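Local coordinates for cellulosomal-scaffolding protein A (Clostridium thermocellum, PDB 4B9F) that probably anchors the cellulosome scaffold to its substrate through a family 3a carbohydrate-binding module, a kind that holds on to crystalline cellulose, at residues E5-N10 against S133-W138; N19-V24 against Q108-F113; L39-T44 against D139-Y144. All coordinates share one frame; numbering follows the deposited sequence.

The module is a beta sandwich of two antiparallel sheets, and the three contacts sample both. Contacts 1 and 2 lie in one sheet, their centres about 9 Å apart. There strand 2-8 adjoins strand 20-26, and Tyr-7 and Glu-5 are linked to Gln-21 and Lys-23 by backbone bonds. Contact 3 lies in the other sheet, its centre about 13 Å from that of contact 1 and 11 Å from that of contact 2. Along the chain its segments alternate with those of contacts 1 and 2. Residues 133-138 run into 139-144, so the chain passes from one sheet to the other. Side chains of Phe-6, Phe-22, Leu-39, Tyr-41 and Val-141 join the two sheets in the core.

Contact 1: residues E5-N10 against S133-W138; sequences EFYNSN and SQFVEW
Phe-6 meets Trp-138, and Tyr-7 meets Phe-135, through different first torsions. Phe-6 holds CG anti to its backbone N, and its ring lies beside Trp-138. Tyr-7, the next residue, points to the other face of the strand. With CG between its backbone N and carbonyl carbon (chi1 73°), its ring comes against Phe-135. The setting is the edge of one sheet of the beta sandwich. Strand 2-8 is joined there by the short, weakly bonded edge strand 136-137, in antiparallel sense.

Phe-6 and Val-136 form the hydrogen-bonded pair. Phe-6 N donates to Val-136 O at 2.8 Å, and Val-136 N donates back to Phe-6 O at 3.1 Å. The same Val-136 O also receives a CA-H...O contact from Glu-5 CA.

The Tyr-7 and Phe-135 rings make a T-shaped stack. Their planes are 85° apart and their centroids 5.0 Å apart. The CD1-CE1 edge of Tyr-7 points at the face of Phe-135, with CE1 over the ring centre. One face of Tyr-7 rests on the Gln-134 peptide, where CD1 is 3.5 Å from Gln-134 C. Glu-5 extends this face of the strand, its CB 3.8 Å from Phe-135 CB.

On the inner face, the Phe-6 ring and the five-membered ring of Trp-138 are nearly parallel, at 19°. They are slid apart and barely overlap. Phe-6 also packs against Tyr-41 and Phe-22 inside the sandwich. The indole is tied down at its polar end, since Trp-138 NE1 donates to Ser-128 O. The nearest atoms of the Phe-6 and Trp-138 rings are Phe-6 CD2 and Trp-138 CD1, 3.4 Å apart.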
# COMPACT_ATOMS: atom_id res chain seq x y z
N GLU A 5 7.75 -5.19 -1.42
CA GLU A 5 8.74 -4.17 -1.12
C GLU A 5 7.99 -2.86 -0.98
O GLU A 5 6.89 -2.70 -1.52
CB GLU A 5 9.75 -4.08 -2.25
CG GLU A 5 10.52 -5.35 -2.48
CD GLU A 5 11.34 -5.25 -3.74
OE1 GLU A 5 12.48 -4.75 -3.67
OE2 GLU A 5 10.84 -5.64 -4.81
N PHE A 6 8.59 -1.92 -0.26
CA PHE A 6 7.85 -0.76 0.19
C PHE A 6 8.79 0.40 0.52
O PHE A 6 9.92 0.18 0.95
CB PHE A 6 7.06 -1.12 1.45
CG PHE A 6 6.28 0.03 1.97
CD1 PHE A 6 5.07 0.34 1.41
CD2 PHE A 6 6.81 0.86 2.96
CE1 PHE A 6 4.37 1.45 1.81
CE2 PHE A 6 6.12 1.98 3.38
CZ PHE A 6 4.90 2.28 2.80
N TYR A 7 8.30 1.62 0.34
CA TYR A 7 8.88 2.79 1.01
C TYR A 7 7.89 3.95 0.97
O TYR A 7 6.95 3.93 0.16
CB TYR A 7 10.24 3.21 0.43
CG TYR A 7 10.21 3.88 -0.93
CD1 TYR A 7 9.79 3.19 -2.06
CD2 TYR A 7 10.66 5.19 -1.09
CE1 TYR A 7 9.79 3.80 -3.32
CE2 TYR A 7 10.66 5.81 -2.34
CZ TYR A 7 10.22 5.11 -3.45
OH TYR A 7 10.24 5.73 -4.69
N ASN A 8 8.11 4.93 1.83
CA ASN A 8 7.37 6.20 1.78
C ASN A 8 8.18 7.20 0.98
O ASN A 8 9.35 7.43 1.27
CB ASN A 8 7.15 6.76 3.18
CG ASN A 8 6.13 5.95 3.96
OD1 ASN A 8 6.47 4.93 4.56
ND2 ASN A 8 4.88 6.38 3.93
N SER A 9 7.57 7.80 -0.04
CA SER A 9 8.35 8.69 -0.89
C SER A 9 8.66 10.03 -0.23
O SER A 9 9.69 10.64 -0.53
CB SER A 9 7.66 8.89 -2.24
OG SER A 9 6.38 9.47 -2.05
N ASN A 10 7.77 10.49 0.65
CA ASN A 10 7.99 11.76 1.35
C ASN A 10 8.22 11.52 2.83
O ASN A 10 7.32 11.09 3.54
CB ASN A 10 6.84 12.72 1.12
CG ASN A 10 5.54 12.21 1.66
OD1 ASN A 10 5.21 11.03 1.50
ND2 ASN A 10 4.78 13.09 2.32
N SER A 133 15.41 5.39 0.10
CA SER A 133 15.56 6.06 -1.18
C SER A 133 14.81 5.30 -2.27
O SER A 133 14.52 5.84 -3.33
CB SER A 133 17.04 6.21 -1.54
OG SER A 133 17.69 4.95 -1.55
N GLN A 134 14.48 4.04 -1.99
CA GLN A 134 13.82 3.18 -2.96
C GLN A 134 13.12 2.04 -2.25
O GLN A 134 13.23 1.91 -1.03
CB GLN A 134 14.84 2.61 -3.95
CG GLN A 134 15.70 1.48 -3.38
CD GLN A 134 16.72 1.98 -2.38
OE1 GLN A 134 17.56 2.82 -2.70
NE2 GLN A 134 16.65 1.47 -1.16
N PHE A 135 12.42 1.21 -3.01
CA PHE A 135 11.73 0.06 -2.43
C PHE A 135 12.69 -0.83 -1.65
O PHE A 135 13.79 -1.14 -2.11
CB PHE A 135 11.09 -0.78 -3.53
CG PHE A 135 9.99 -0.09 -4.27
CD1 PHE A 135 8.74 0.06 -3.69
CD2 PHE A 135 10.20 0.40 -5.55
CE1 PHE A 135 7.72 0.69 -4.38
CE2 PHE A 135 9.19 1.04 -6.23
CZ PHE A 135 7.96 1.18 -5.65
N VAL A 136 12.27 -1.25 -0.46
CA VAL A 136 13.01 -2.21 0.34
C VAL A 136 12.07 -3.27 0.86
O VAL A 136 10.86 -3.06 0.96
CB VAL A 136 13.75 -1.55 1.52
CG1 VAL A 136 14.75 -0.50 1.02
CG2 VAL A 136 12.76 -0.93 2.50
N GLU A 137 12.61 -4.44 1.18
CA GLU A 137 11.80 -5.47 1.79
C GLU A 137 11.40 -5.00 3.18
O GLU A 137 12.25 -4.59 3.96
CB GLU A 137 12.60 -6.76 1.86
CG GLU A 137 11.75 -8.01 2.02
CD GLU A 137 12.54 -9.27 1.74
OE1 GLU A 137 13.68 -9.38 2.24
OE2 GLU A 137 12.02 -10.14 1.01
N TRP A 138 10.11 -5.02 3.47
CA TRP A 138 9.61 -4.39 4.68
C TRP A 138 8.48 -5.23 5.26
O TRP A 138 7.47 -5.46 4.59
CB TRP A 138 9.10 -3.01 4.31
CG TRP A 138 8.60 -2.13 5.42
CD1 TRP A 138 7.42 -1.44 5.43
CD2 TRP A 138 9.28 -1.78 6.63
NE1 TRP A 138 7.32 -0.69 6.58
CE2 TRP A 138 8.44 -0.89 7.34
CE3 TRP A 138 10.51 -2.14 7.20
CZ2 TRP A 138 8.79 -0.35 8.57
CZ3 TRP A 138 10.86 -1.61 8.43
CH2 TRP A 138 10.00 -0.73 9.11

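Contact 2: residues N19-V24 against Q108-F113; sequences NPQFKV and QIQGRF
Gln-21 and Gln-110 sit across from each other in a non-hydrogen-bonded pair, and their amide planes are 55° apart. The Gln-21 chain bends at chi2 (-74°) and folds its amide over Gln-110. OE1 of Gln-21 comes to 3.1 Å from CG of Gln-110. NE2 of Gln-21 donates almost straight to Asn-19 O at 3.1 Å, approaching from above that carbonyl's plane. It also gives a hydrogen bond to a water, which donates in turn to Gly-111 O. These bonds hold the amide in one rotation.

Further along the same face, Lys-23 and Gln-108 lean across each other. A second water joins NZ of Lys-23 to OE1 of Gln-108. The other end of that amide, Gln-108 NE2, donates to Gln-110 OE1 at 2.9 Å.

The opposite face is apolar. Phe-22 CB meets Ile-109 CD1 at 4.1 Å, and Pro-20 CD meets Phe-113 CE2 at 4.2 Å. Leu-92, Ile-94 and Phe-96 of strand 88-96 pack on this face from the other sheet. Between the strands, Phe-22 and Ile-109 exchange two backbone bonds, and Gly-111 N donates to Pro-20 O. One polar face and one buried apolar face are typical of an antiparallel sheet in a beta sandwich.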
# COMPACT_ATOMS: atom_id res chain seq x y z
N ASN A 19 2.32 9.00 1.42
CA ASN A 19 2.56 8.48 0.08
C ASN A 19 3.21 7.10 0.11
O ASN A 19 4.41 6.96 -0.13
CB ASN A 19 3.44 9.44 -0.72
CG ASN A 19 2.78 10.79 -0.93
OD1 ASN A 19 2.73 11.62 -0.03
ND2 ASN A 19 2.24 11.00 -2.12
N PRO A 20 2.41 6.08 0.42
CA PRO A 20 2.94 4.71 0.47
C PRO A 20 3.23 4.20 -0.93
O PRO A 20 2.37 4.27 -1.81
CB PRO A 20 1.80 3.92 1.13
CG PRO A 20 0.57 4.72 0.85
CD PRO A 20 0.97 6.15 0.73
N GLN A 21 4.45 3.69 -1.14
CA GLN A 21 4.83 3.08 -2.42
C GLN A 21 4.99 1.58 -2.22
O GLN A 21 5.81 1.16 -1.41
CB GLN A 21 6.15 3.66 -2.93
CG GLN A 21 6.30 5.17 -2.77
CD GLN A 21 5.47 5.95 -3.75
OE1 GLN A 21 5.63 5.80 -4.97
NE2 GLN A 21 4.60 6.81 -3.24
N PHE A 22 4.21 0.78 -2.95
CA PHE A 22 4.29 -0.67 -2.85
C PHE A 22 4.77 -1.28 -4.15
O PHE A 22 4.40 -0.81 -5.24
CB PHE A 22 2.91 -1.28 -2.58
CG PHE A 22 2.44 -1.20 -1.15
CD1 PHE A 22 1.71 -0.11 -0.70
CD2 PHE A 22 2.67 -2.25 -0.27
CE1 PHE A 22 1.24 -0.05 0.61
CE2 PHE A 22 2.20 -2.20 1.03
CZ PHE A 22 1.49 -1.10 1.47
N LYS A 23 5.54 -2.36 -4.05
CA LYS A 23 5.84 -3.18 -5.22
C LYS A 23 5.68 -4.63 -4.83
O LYS A 23 6.36 -5.11 -3.92
CB LYS A 23 7.26 -2.92 -5.75
CG LYS A 23 7.57 -3.72 -7.02
CD LYS A 23 8.70 -3.11 -7.84
CE LYS A 23 9.98 -3.00 -7.05
NZ LYS A 23 11.12 -2.70 -7.96
N VAL A 24 4.77 -5.33 -5.50
CA VAL A 24 4.45 -6.71 -5.15
C VAL A 24 4.84 -7.61 -6.31
O VAL A 24 4.40 -7.39 -7.44
CB VAL A 24 2.94 -6.86 -4.86
CG1 VAL A 24 2.62 -8.31 -4.48
CG2 VAL A 24 2.50 -5.89 -3.77
N GLN A 108 3.40 -2.28 -9.34
CA GLN A 108 3.92 -1.16 -8.57
C GLN A 108 2.79 -0.18 -8.36
O GLN A 108 2.05 0.13 -9.29
CB GLN A 108 5.05 -0.49 -9.33
CG GLN A 108 5.68 0.68 -8.62
CD GLN A 108 7.02 1.05 -9.22
OE1 GLN A 108 7.85 0.18 -9.50
NE2 GLN A 108 7.25 2.34 -9.42
N ILE A 109 2.65 0.30 -7.12
CA ILE A 109 1.56 1.19 -6.73
C ILE A 109 2.11 2.40 -6.01
O ILE A 109 2.77 2.27 -4.98
CB ILE A 109 0.56 0.48 -5.79
CG1 ILE A 109 0.02 -0.80 -6.45
CG2 ILE A 109 -0.57 1.43 -5.38
CD1 ILE A 109 0.61 -2.09 -5.84
N GLN A 110 1.85 3.58 -6.56
CA GLN A 110 2.29 4.82 -5.95
C GLN A 110 1.06 5.49 -5.35
O GLN A 110 0.29 6.16 -6.05
CB GLN A 110 3.02 5.67 -7.00
CG GLN A 110 4.18 4.86 -7.56
CD GLN A 110 5.01 5.52 -8.63
OE1 GLN A 110 5.71 4.83 -9.36
NE2 GLN A 110 4.97 6.86 -8.73
N GLY A 111 0.84 5.23 -4.07
CA GLY A 111 -0.38 5.65 -3.40
C GLY A 111 -0.25 7.00 -2.72
O GLY A 111 0.86 7.47 -2.46
N ARG A 112 -1.38 7.62 -2.43
CA ARG A 112 -1.38 8.92 -1.79
C ARG A 112 -2.68 9.09 -1.03
O ARG A 112 -3.75 8.74 -1.53
CB ARG A 112 -1.24 10.02 -2.84
CG ARG A 112 -1.16 11.42 -2.27
CD ARG A 112 -0.66 12.39 -3.33
NE ARG A 112 -1.51 12.36 -4.51
CZ ARG A 112 -2.64 13.06 -4.63
NH1 ARG A 112 -3.04 13.86 -3.64
NH2 ARG A 112 -3.37 12.96 -5.73
N PHE A 113 -2.61 9.63 0.18
CA PHE A 113 -3.84 9.95 0.89
C PHE A 113 -3.71 11.19 1.75
O PHE A 113 -2.61 11.60 2.13
CB PHE A 113 -4.42 8.74 1.65
CG PHE A 113 -3.59 8.24 2.80
CD1 PHE A 113 -3.77 8.75 4.08
CD2 PHE A 113 -2.70 7.18 2.63
CE1 PHE A 113 -3.07 8.24 5.16
CE2 PHE A 113 -1.99 6.67 3.71
CZ PHE A 113 -2.17 7.21 4.97
O HOH W 1 2.61 8.70 -4.30
O HOH W 2 10.58 -0.07 -9.49

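Contact 3: residues L39-T44 against D139-Y144; sequences LRYYYT and DQVTAY. With CA (calcium ion), chain C.
Arg-40 lies flat on Tyr-144, a cation-pi stack between two residues of neighbouring strands. The guanidinium and ring planes are 22° apart. CZ of Arg-40 stands 3.9 Å from the centroid of the Tyr-144 ring. The Arg-40 chain is extended from CG to NE, and it crosses the tyrosine at about a right angle. NE of Arg-40 passes 3.4 Å from CE1 of Tyr-144, while NH2 sits over the middle of the ring.

The strands belong to the second sheet of the beta sandwich, where strand 37-43 runs antiparallel to strand 142-145. Arg-40 and Thr-142 are the hydrogen-bonded pair. Arg-40 N donates to Thr-142 O at 2.9 Å, and the return bond from Thr-142 N to Arg-40 O is weak.

Past the strand end, Thr-44 grips the calcium ion through O and OG1, each at 2.5 Å. A water also binds it. Asp-46, Thr-122, Asn-125 and Asp-126 are the other protein ligands, so the metal ties the end of strand 37-43 to other parts of the chain.

The face of the sheet with Leu-39 and Ala-143 turns to the core. Leu-39 CD2 touches Ala-143 CB at 3.7 Å, and Tyr-41 CD1 meets Val-141 CG1. Phe-22 of the first sheet touches both Leu-39 and Val-141. Tyr-41 OH is hydrogen-bonded to Asn-8 ND2, so a polar link also joins the sheets.

On the Arg-40 face, Thr-142 OG1 lies between its backbone N and carbonyl carbon (chi1 55°). This brings it to Tyr-42 OH, hydrogen-bonded at 2.8 Å. The Tyr-144 ring probably stabilises the guanidinium charge, and stack and hydroxyl bond together fix side chains across the two strands.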
# COMPACT_ATOMS: atom_id res chain seq x y z
N LEU A 39 -3.56 -4.89 0.43
CA LEU A 39 -2.34 -4.44 1.07
C LEU A 39 -2.71 -3.49 2.20
O LEU A 39 -3.64 -2.68 2.05
CB LEU A 39 -1.46 -3.69 0.06
CG LEU A 39 -1.17 -4.44 -1.24
CD1 LEU A 39 -0.46 -3.53 -2.25
CD2 LEU A 39 -0.33 -5.67 -0.99
N ARG A 40 -1.99 -3.56 3.32
CA ARG A 40 -2.31 -2.68 4.44
C ARG A 40 -1.12 -1.83 4.84
O ARG A 40 0.01 -2.33 4.97
CB ARG A 40 -2.78 -3.49 5.66
CG ARG A 40 -4.02 -4.29 5.43
CD ARG A 40 -4.50 -4.98 6.68
NE ARG A 40 -5.63 -5.84 6.35
CZ ARG A 40 -6.21 -6.68 7.20
NH1 ARG A 40 -5.81 -6.75 8.46
NH2 ARG A 40 -7.22 -7.43 6.78
N TYR A 41 -1.40 -0.54 5.03
CA TYR A 41 -0.45 0.44 5.54
C TYR A 41 -1.00 0.99 6.86
O TYR A 41 -2.02 1.66 6.87
CB TYR A 41 -0.24 1.57 4.51
CG TYR A 41 0.74 2.61 5.00
CD1 TYR A 41 2.10 2.43 4.83
CD2 TYR A 41 0.31 3.75 5.67
CE1 TYR A 41 3.02 3.35 5.30
CE2 TYR A 41 1.21 4.69 6.15
CZ TYR A 41 2.57 4.48 5.95
OH TYR A 41 3.50 5.37 6.41
N TYR A 42 -0.31 0.69 7.96
CA TYR A 42 -0.79 1.02 9.29
C TYR A 42 -0.20 2.32 9.81
O TYR A 42 1.00 2.57 9.67
CB TYR A 42 -0.42 -0.09 10.28
CG TYR A 42 -0.83 -1.48 9.88
CD1 TYR A 42 -2.10 -1.97 10.21
CD2 TYR A 42 0.06 -2.34 9.25
CE1 TYR A 42 -2.47 -3.27 9.90
CE2 TYR A 42 -0.30 -3.65 8.92
CZ TYR A 42 -1.57 -4.10 9.26
OH TYR A 42 -1.91 -5.40 8.96
N TYR A 43 -1.03 3.13 10.44
CA TYR A 43 -0.58 4.43 10.92
C TYR A 43 -1.51 4.96 12.00
O TYR A 43 -2.52 4.34 12.32
CB TYR A 43 -0.49 5.41 9.74
CG TYR A 43 -1.83 5.76 9.10
CD1 TYR A 43 -2.46 4.87 8.24
CD2 TYR A 43 -2.45 6.97 9.37
CE1 TYR A 43 -3.69 5.17 7.66
CE2 TYR A 43 -3.68 7.29 8.80
CZ TYR A 43 -4.29 6.39 7.94
OH TYR A 43 -5.50 6.70 7.35
N THR A 44 -1.14 6.10 12.58
CA THR A 44 -2.00 6.80 13.51
C THR A 44 -2.52 8.06 12.83
O THR A 44 -1.75 8.86 12.30
CB THR A 44 -1.26 7.19 14.80
OG1 THR A 44 -0.00 7.79 14.47
CG2 THR A 44 -1.01 5.96 15.66
N ASP A 139 8.65 -5.68 6.49
CA ASP A 139 7.65 -6.56 7.07
C ASP A 139 6.64 -5.83 7.97
O ASP A 139 5.87 -6.49 8.67
CB ASP A 139 8.30 -7.75 7.80
CG ASP A 139 9.18 -7.32 8.96
OD1 ASP A 139 9.24 -6.12 9.27
OD2 ASP A 139 9.80 -8.22 9.58
N GLN A 140 6.63 -4.50 7.95
CA GLN A 140 5.64 -3.76 8.73
C GLN A 140 4.50 -3.23 7.88
O GLN A 140 3.73 -2.38 8.32
CB GLN A 140 6.28 -2.67 9.60
CG GLN A 140 7.29 -3.29 10.58
CD GLN A 140 7.86 -2.34 11.63
OE1 GLN A 140 7.36 -1.24 11.86
NE2 GLN A 140 8.92 -2.79 12.29
N VAL A 141 4.40 -3.74 6.65
CA VAL A 141 3.17 -3.68 5.86
C VAL A 141 2.75 -5.12 5.59
O VAL A 141 3.59 -6.02 5.65
CB VAL A 141 3.35 -2.91 4.52
CG1 VAL A 141 3.59 -1.42 4.77
CG2 VAL A 141 4.46 -3.53 3.69
N THR A 142 1.47 -5.34 5.34
CA THR A 142 0.97 -6.70 5.15
C THR A 142 0.20 -6.85 3.85
O THR A 142 -0.25 -5.85 3.25
CB THR A 142 0.07 -7.12 6.32
OG1 THR A 142 -0.98 -6.16 6.47
CG2 THR A 142 0.88 -7.19 7.62
N ALA A 143 0.05 -8.10 3.41
CA ALA A 143 -0.70 -8.43 2.22
C ALA A 143 -1.55 -9.65 2.49
O ALA A 143 -1.11 -10.58 3.18
CB ALA A 143 0.22 -8.67 1.03
N TYR A 144 -2.76 -9.63 1.93
CA TYR A 144 -3.73 -10.71 2.08
C TYR A 144 -4.25 -11.11 0.71
O TYR A 144 -4.46 -10.25 -0.15
CB TYR A 144 -4.91 -10.27 2.96
CG TYR A 144 -4.51 -9.94 4.38
CD1 TYR A 144 -3.86 -8.74 4.67
CD2 TYR A 144 -4.75 -10.82 5.43
CE1 TYR A 144 -3.47 -8.43 5.96
CE2 TYR A 144 -4.37 -10.52 6.73
CZ TYR A 144 -3.73 -9.32 6.98
OH TYR A 144 -3.34 -9.02 8.26
CA CA C . 0.57 9.53 12.79
O HOH W 3 0.24 9.84 10.34